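Local coordinates for response regulator receiver (Brucella melitensis biovar Abortus, PDB 4G97), which probably acts as a two-component response regulator, coupling phosphorylation of its receiver domain to the availability of a sigma-factor-like domain for binding a partner protein, at residues 14-19 / 102-107; 94-99 / 132-137. All coordinates share one frame; numbering follows the deposited sequence.

Interaction 1 of 2, residues 14-19 / 102-107; sequences LRRFSR and VAVEGF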
loop_
_atom_site.group_PDB
_atom_site.type_symbol
_atom_site.label_atom_id
_atom_site.label_comp_id
_atom_site.label_asym_id
_atom_site.label_seq_id
_atom_site.Cartn_x
_atom_site.Cartn_y
_atom_site.Cartn_z
ATOM N N LEU A 14 -3.937 -8.200 -5.681
ATOM C CA LEU A 14 -5.183 -8.068 -4.928
ATOM C C LEU A 14 -4.854 -8.009 -3.428
ATOM O O LEU A 14 -5.492 -7.246 -2.706
ATOM C CB LEU A 14 -6.174 -9.187 -5.268
ATOM C CG LEU A 14 -7.515 -9.173 -4.500
ATOM C CD1 LEU A 14 -8.408 -8.037 -4.950
ATOM C CD2 LEU A 14 -8.236 -10.522 -4.624
ATOM N N ARG A 15 -3.825 -8.772 -2.970
ATOM C CA ARG A 15 -3.332 -8.708 -1.580
ATOM C C ARG A 15 -2.750 -7.307 -1.331
ATOM O O ARG A 15 -3.002 -6.750 -0.279
ATOM C CB ARG A 15 -2.254 -9.785 -1.306
ATOM C CG ARG A 15 -2.841 -11.187 -1.233
ATOM C CD ARG A 15 -1.862 -12.259 -0.802
ATOM N NE ARG A 15 -2.421 -13.577 -1.112
ATOM C CZ ARG A 15 -2.167 -14.264 -2.223
ATOM N NH1 ARG A 15 -1.279 -13.819 -3.101
ATOM N NH2 ARG A 15 -2.761 -15.423 -2.439
ATOM N N ARG A 16 -1.995 -6.723 -2.300
ATOM C CA ARG A 16 -1.449 -5.373 -2.139
ATOM C C ARG A 16 -2.602 -4.389 -1.857
ATOM O O ARG A 16 -2.567 -3.638 -0.863
ATOM C CB ARG A 16 -0.665 -4.932 -3.385
ATOM C CG ARG A 16 -0.132 -3.485 -3.253
ATOM C CD ARG A 16 0.548 -2.977 -4.511
ATOM N NE ARG A 16 -0.352 -3.077 -5.664
ATOM C CZ ARG A 16 0.034 -3.098 -6.931
ATOM N NH1 ARG A 16 1.316 -2.977 -7.242
ATOM N NH2 ARG A 16 -0.859 -3.237 -7.898
ATOM N N PHE A 17 -3.650 -4.456 -2.703
ATOM C CA PHE A 17 -4.846 -3.637 -2.571
ATOM C C PHE A 17 -5.532 -3.894 -1.211
ATOM O O PHE A 17 -5.817 -2.939 -0.493
ATOM C CB PHE A 17 -5.800 -3.935 -3.734
ATOM C CG PHE A 17 -7.132 -3.226 -3.673
ATOM C CD1 PHE A 17 -7.209 -1.836 -3.789
ATOM C CD2 PHE A 17 -8.318 -3.945 -3.547
ATOM C CE1 PHE A 17 -8.440 -1.184 -3.730
ATOM C CE2 PHE A 17 -9.551 -3.287 -3.512
ATOM C CZ PHE A 17 -9.599 -1.910 -3.591
ATOM N N SER A 18 -5.738 -5.183 -0.842
ATOM C CA SER A 18 -6.398 -5.576 0.404
ATOM C C SER A 18 -5.651 -5.067 1.648
ATOM O O SER A 18 -6.291 -4.552 2.551
ATOM C CB SER A 18 -6.563 -7.082 0.462
ATOM O OG SER A 18 -7.488 -7.434 1.478
ATOM N N ARG A 19 -4.301 -5.194 1.675
ATOM C CA ARG A 19 -3.459 -4.697 2.762
ATOM C C ARG A 19 -3.540 -3.173 2.861
ATOM O O ARG A 19 -3.683 -2.660 3.968
ATOM C CB ARG A 19 -2.009 -5.143 2.569
ATOM C CG ARG A 19 -1.817 -6.664 2.651
ATOM C CD ARG A 19 -0.393 -7.016 2.330
ATOM N NE ARG A 19 -0.237 -8.445 2.065
ATOM C CZ ARG A 19 0.914 -9.035 1.769
ATOM N NH1 ARG A 19 2.039 -8.332 1.720
ATOM N NH2 ARG A 19 0.951 -10.334 1.517
ATOM N N VAL A 102 -6.957 3.370 -8.774
ATOM C CA VAL A 102 -6.317 4.116 -9.846
ATOM C C VAL A 102 -4.842 4.399 -9.553
ATOM O O VAL A 102 -3.993 3.997 -10.344
ATOM C CB VAL A 102 -7.114 5.379 -10.319
ATOM C CG1 VAL A 102 -8.444 4.987 -10.955
ATOM C CG2 VAL A 102 -7.354 6.357 -9.180
ATOM N N ALA A 103 -4.529 5.063 -8.411
ATOM C CA ALA A 103 -3.149 5.449 -8.052
ATOM C C ALA A 103 -2.258 4.293 -7.702
ATOM O O ALA A 103 -1.085 4.312 -8.076
ATOM C CB ALA A 103 -3.152 6.450 -6.915
ATOM N N VAL A 104 -2.774 3.280 -6.987
ATOM C CA VAL A 104 -1.903 2.145 -6.638
ATOM C C VAL A 104 -2.077 0.969 -7.590
ATOM O O VAL A 104 -1.087 0.373 -8.002
ATOM C CB VAL A 104 -2.077 1.710 -5.160
ATOM C CG1 VAL A 104 -1.133 0.558 -4.791
ATOM C CG2 VAL A 104 -1.904 2.892 -4.206
ATOM N N GLU A 105 -3.322 0.589 -7.870
ATOM C CA GLU A 105 -3.625 -0.613 -8.646
ATOM C C GLU A 105 -3.458 -0.565 -10.173
ATOM O O GLU A 105 -3.453 -1.615 -10.816
ATOM C CB GLU A 105 -4.941 -1.279 -8.178
ATOM C CG GLU A 105 -4.908 -1.725 -6.712
ATOM C CD GLU A 105 -3.737 -2.613 -6.316
ATOM O OE1 GLU A 105 -3.489 -3.624 -7.010
ATOM O OE2 GLU A 105 -3.037 -2.278 -5.335
ATOM N N GLY A 106 -3.271 0.617 -10.728
ATOM C CA GLY A 106 -3.066 0.763 -12.167
ATOM C C GLY A 106 -4.284 0.630 -13.069
ATOM O O GLY A 106 -4.124 0.454 -14.282
ATOM N N PHE A 107 -5.497 0.723 -12.514
ATOM C CA PHE A 107 -6.739 0.686 -13.292
ATOM C C PHE A 107 -7.078 2.099 -13.779
ATOM O O PHE A 107 -6.895 3.061 -13.033
ATOM C CB PHE A 107 -7.933 0.175 -12.452
ATOM C CG PHE A 107 -7.869 -1.277 -12.026
ATOM C CD1 PHE A 107 -8.064 -2.301 -12.951
ATOM C CD2 PHE A 107 -7.633 -1.621 -10.694
ATOM C CE1 PHE A 107 -7.990 -3.650 -12.553
ATOM C CE2 PHE A 107 -7.539 -2.967 -10.303
ATOM C CZ PHE A 107 -7.727 -3.973 -11.231
#
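R16 reaches from helix 11-22 to the carboxylate of E105, near the C-terminal end of helix 94-104, and grips it side-on with two nitrogens. NH2 of R16 donates to OE1 of E105 at 2.8 Å along a nearly straight bond (170°), and the acceptor lies in the guanidinium plane while the donor stands above the carboxylate plane. NE of R16 gives a more bent bond to OE2 of E105, also 2.8 Å, entering on the syn side. With the two flat groups 60° apart, this is a tilted pair rather than a coplanar one. The arginine chain leaves with CG opposite its backbone nitrogen and then bends at chi3 (56°), which turns the NE edge toward the acid. OE1 of E105 also hydrogen-bonds Y57 from helix 52-64, and Y13 makes a cation-pi contact with R16, giving each charged group a further partner.

The tight part continues along the acid's stem: CG of E105 lies 3.7 Å from CD1 of F17, meeting the ring obliquely, while CD of E105 is 3.6 Å from CB of F17. On the looser flank V104 brings CG1 to 3.8 Å from NE of R16, and its carbonyl O sits over the rim of one guanidinium face, 3.6 Å from NH2. Beyond E105 the chain makes no further contact with 14-19: G106 is solvent-exposed and has a positive phi.

The result is a buried, bidentate arginine-glutamate salt bridge with F17 packed along the acid's stem, tying helix 11-22 of the sigma2-like part to the C-terminal end of helix 94-104 of the sigma-like part within the helical, sigma-factor-like portion of this PhyR protein.

Interaction 2 of 2, residues 94-99 / 132-137; sequences LPRQAF and GEISRQ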
loop_
_atom_site.group_PDB
_atom_site.type_symbol
_atom_site.label_atom_id
_atom_site.label_comp_id
_atom_site.label_asym_id
_atom_site.label_seq_id
_atom_site.Cartn_x
_atom_site.Cartn_y
_atom_site.Cartn_z
ATOM N N LEU A 94 -14.992 4.294 0.720
ATOM C CA LEU A 94 -15.172 4.244 -0.736
ATOM C C LEU A 94 -14.298 5.215 -1.541
ATOM O O LEU A 94 -13.740 4.761 -2.539
ATOM C CB LEU A 94 -16.659 4.360 -1.123
ATOM C CG LEU A 94 -17.122 3.561 -2.347
ATOM C CD1 LEU A 94 -17.317 2.080 -2.001
ATOM C CD2 LEU A 94 -18.434 4.116 -2.881
ATOM N N PRO A 95 -14.104 6.513 -1.163
ATOM C CA PRO A 95 -13.206 7.375 -1.960
ATOM C C PRO A 95 -11.747 6.911 -1.868
ATOM O O PRO A 95 -11.010 7.031 -2.838
ATOM C CB PRO A 95 -13.398 8.770 -1.343
ATOM C CG PRO A 95 -14.642 8.682 -0.545
ATOM C CD PRO A 95 -14.678 7.274 -0.035
ATOM N N ARG A 96 -11.344 6.344 -0.714
ATOM C CA ARG A 96 -9.990 5.797 -0.535
ATOM C C ARG A 96 -9.814 4.538 -1.387
ATOM O O ARG A 96 -8.764 4.376 -1.994
ATOM C CB ARG A 96 -9.648 5.573 0.942
ATOM C CG ARG A 96 -9.398 6.899 1.636
ATOM C CD ARG A 96 -8.932 6.776 3.065
ATOM N NE ARG A 96 -8.588 8.099 3.599
ATOM C CZ ARG A 96 -7.390 8.663 3.522
ATOM N NH1 ARG A 96 -6.374 8.015 2.956
ATOM N NH2 ARG A 96 -7.189 9.875 4.028
ATOM N N GLN A 97 -10.883 3.720 -1.533
ATOM C CA GLN A 97 -10.884 2.540 -2.411
ATOM C C GLN A 97 -10.713 2.986 -3.863
ATOM O O GLN A 97 -9.932 2.390 -4.602
ATOM C CB GLN A 97 -12.206 1.774 -2.292
ATOM C CG GLN A 97 -12.425 1.126 -0.940
ATOM C CD GLN A 97 -13.687 0.314 -0.900
ATOM O OE1 GLN A 97 -14.001 -0.434 -1.826
ATOM N NE2 GLN A 97 -14.413 0.417 0.203
ATOM N N ALA A 98 -11.419 4.069 -4.254
ATOM C CA ALA A 98 -11.387 4.594 -5.608
ATOM C C ALA A 98 -9.991 5.085 -5.975
ATOM O O ALA A 98 -9.453 4.689 -7.013
ATOM C CB ALA A 98 -12.434 5.700 -5.763
ATOM N N PHE A 99 -9.372 5.891 -5.099
ATOM C CA PHE A 99 -8.027 6.420 -5.328
ATOM C C PHE A 99 -6.988 5.301 -5.365
ATOM O O PHE A 99 -6.086 5.326 -6.221
ATOM C CB PHE A 99 -7.671 7.474 -4.261
ATOM C CG PHE A 99 -6.611 8.446 -4.726
ATOM C CD1 PHE A 99 -6.962 9.626 -5.372
ATOM C CD2 PHE A 99 -5.262 8.181 -4.521
ATOM C CE1 PHE A 99 -5.978 10.511 -5.829
ATOM C CE2 PHE A 99 -4.280 9.070 -4.972
ATOM C CZ PHE A 99 -4.645 10.232 -5.615
ATOM N N GLY A 132 -8.799 15.229 -2.434
ATOM C CA GLY A 132 -8.758 16.241 -1.383
ATOM C C GLY A 132 -8.256 15.689 -0.061
ATOM O O GLY A 132 -7.396 16.300 0.583
ATOM N N GLU A 133 -8.800 14.526 0.353
ATOM C CA GLU A 133 -8.398 13.827 1.581
ATOM C C GLU A 133 -6.941 13.382 1.473
ATOM O O GLU A 133 -6.148 13.714 2.342
ATOM C CB GLU A 133 -9.279 12.593 1.807
ATOM C CG GLU A 133 -10.414 12.793 2.784
ATOM C CD GLU A 133 -11.378 11.622 2.775
ATOM O OE1 GLU A 133 -11.035 10.561 3.348
ATOM O OE2 GLU A 133 -12.457 11.752 2.152
ATOM N N ILE A 134 -6.591 12.657 0.390
ATOM C CA ILE A 134 -5.253 12.119 0.124
ATOM C C ILE A 134 -4.184 13.201 -0.019
ATOM O O ILE A 134 -3.061 12.976 0.421
ATOM C CB ILE A 134 -5.283 11.055 -1.032
ATOM C CG1 ILE A 134 -5.803 9.682 -0.532
ATOM C CG2 ILE A 134 -3.925 10.865 -1.722
ATOM C CD1 ILE A 134 -7.294 9.466 -0.470
ATOM N N SER A 135 -4.527 14.377 -0.608
ATOM C CA SER A 135 -3.577 15.494 -0.787
ATOM C C SER A 135 -3.341 16.282 0.510
ATOM O O SER A 135 -2.351 17.013 0.620
ATOM C CB SER A 135 -4.037 16.428 -1.900
ATOM N N ARG A 136 -4.237 16.110 1.491
ATOM C CA ARG A 136 -4.153 16.764 2.795
ATOM C C ARG A 136 -3.698 15.722 3.833
ATOM O O ARG A 136 -4.476 14.880 4.282
ATOM C CB ARG A 136 -5.496 17.447 3.131
ATOM C CG ARG A 136 -5.586 18.078 4.509
ATOM C CD ARG A 136 -6.560 17.268 5.344
ATOM N NE ARG A 136 -6.749 17.808 6.688
ATOM C CZ ARG A 136 -5.950 17.565 7.722
ATOM N NH1 ARG A 136 -4.866 16.812 7.573
ATOM N NH2 ARG A 136 -6.217 18.091 8.907
ATOM N N GLN A 137 -2.401 15.729 4.128
ATOM C CA GLN A 137 -1.795 14.778 5.057
ATOM C C GLN A 137 -1.159 15.554 6.201
ATOM O O GLN A 137 -0.675 16.661 5.987
ATOM C CB GLN A 137 -0.730 13.930 4.325
ATOM C CG GLN A 137 -1.300 13.068 3.186
ATOM C CD GLN A 137 -0.253 12.402 2.324
ATOM O OE1 GLN A 137 0.896 12.231 2.721
ATOM N NE2 GLN A 137 -0.661 11.895 1.156
HETATM O O HOH W 1 -4.519 11.784 3.837
#
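I134 projects between R96 and F99, which sit one helical turn apart on helix 94-104, and its two branches divide the work. CG2 stands over the face of the F99 ring in a CH-pi contact, 4.1 Å from the ring centroid and 27° off its normal; its nearest ring atom is CE2 of F99, at 3.7 Å. The other branch goes to the arginine, where CD1 of I134 lies over the rim of one guanidinium face, 3.8 Å from NH1 of R96.

R96 starts with CG beside its backbone nitrogen (chi1 -73°) and then runs extended from CG to NE, laying the chain past the isoleucine in the opposite direction. Its three nitrogens have separate tasks. NE of R96 makes a long, weak salt-bridge bond of 3.5 Å to OE1 of E133, whose first torsion, -98°, is skewed away from a staggered position while the rest of the acid is extended. NH2 of R96 donates to a water at 3.3 Å that lies in the guanidinium plane, and this water in turn donates to the backbone O of E133 at 2.9 Å. NH1 has its polar partners on helix 243-265, S251 and Q252. Just past the helix end, Q137 folds back and its NE2 donates to O of I134 at 2.7 Å.

Helix 120-135 thus closes against the start of helix 94-104, with A130 touching both P95 and F99. Helix 243-265 of the receiver part borders the same spot through S251 and F255, and beyond Q137 the chain enters strand 141-145 of the parallel sheet.

How the interactions relate
Helix 94-104 serves both contacts: interaction 1 uses its C-terminal end and the turn after it, interaction 2 its first turns. Their centres are about 14 Å apart, and they touch where CE1 of F17 comes to 4.0 Å from O of Q97. Interaction 1 lies nearer the middle of the chain, every touching residue buried, and relies on a short, two-pronged salt bridge. Interaction 2 is farther out, with a partly exposed glutamate; there the charge pairing is weak and water-assisted, and isoleucine packing on the phenylalanine ring and the guanidinium contributes much of the contact. The first joins helix 94-104 to helix 11-22, the second to helix 120-135, and helix 243-265 touches residues of both.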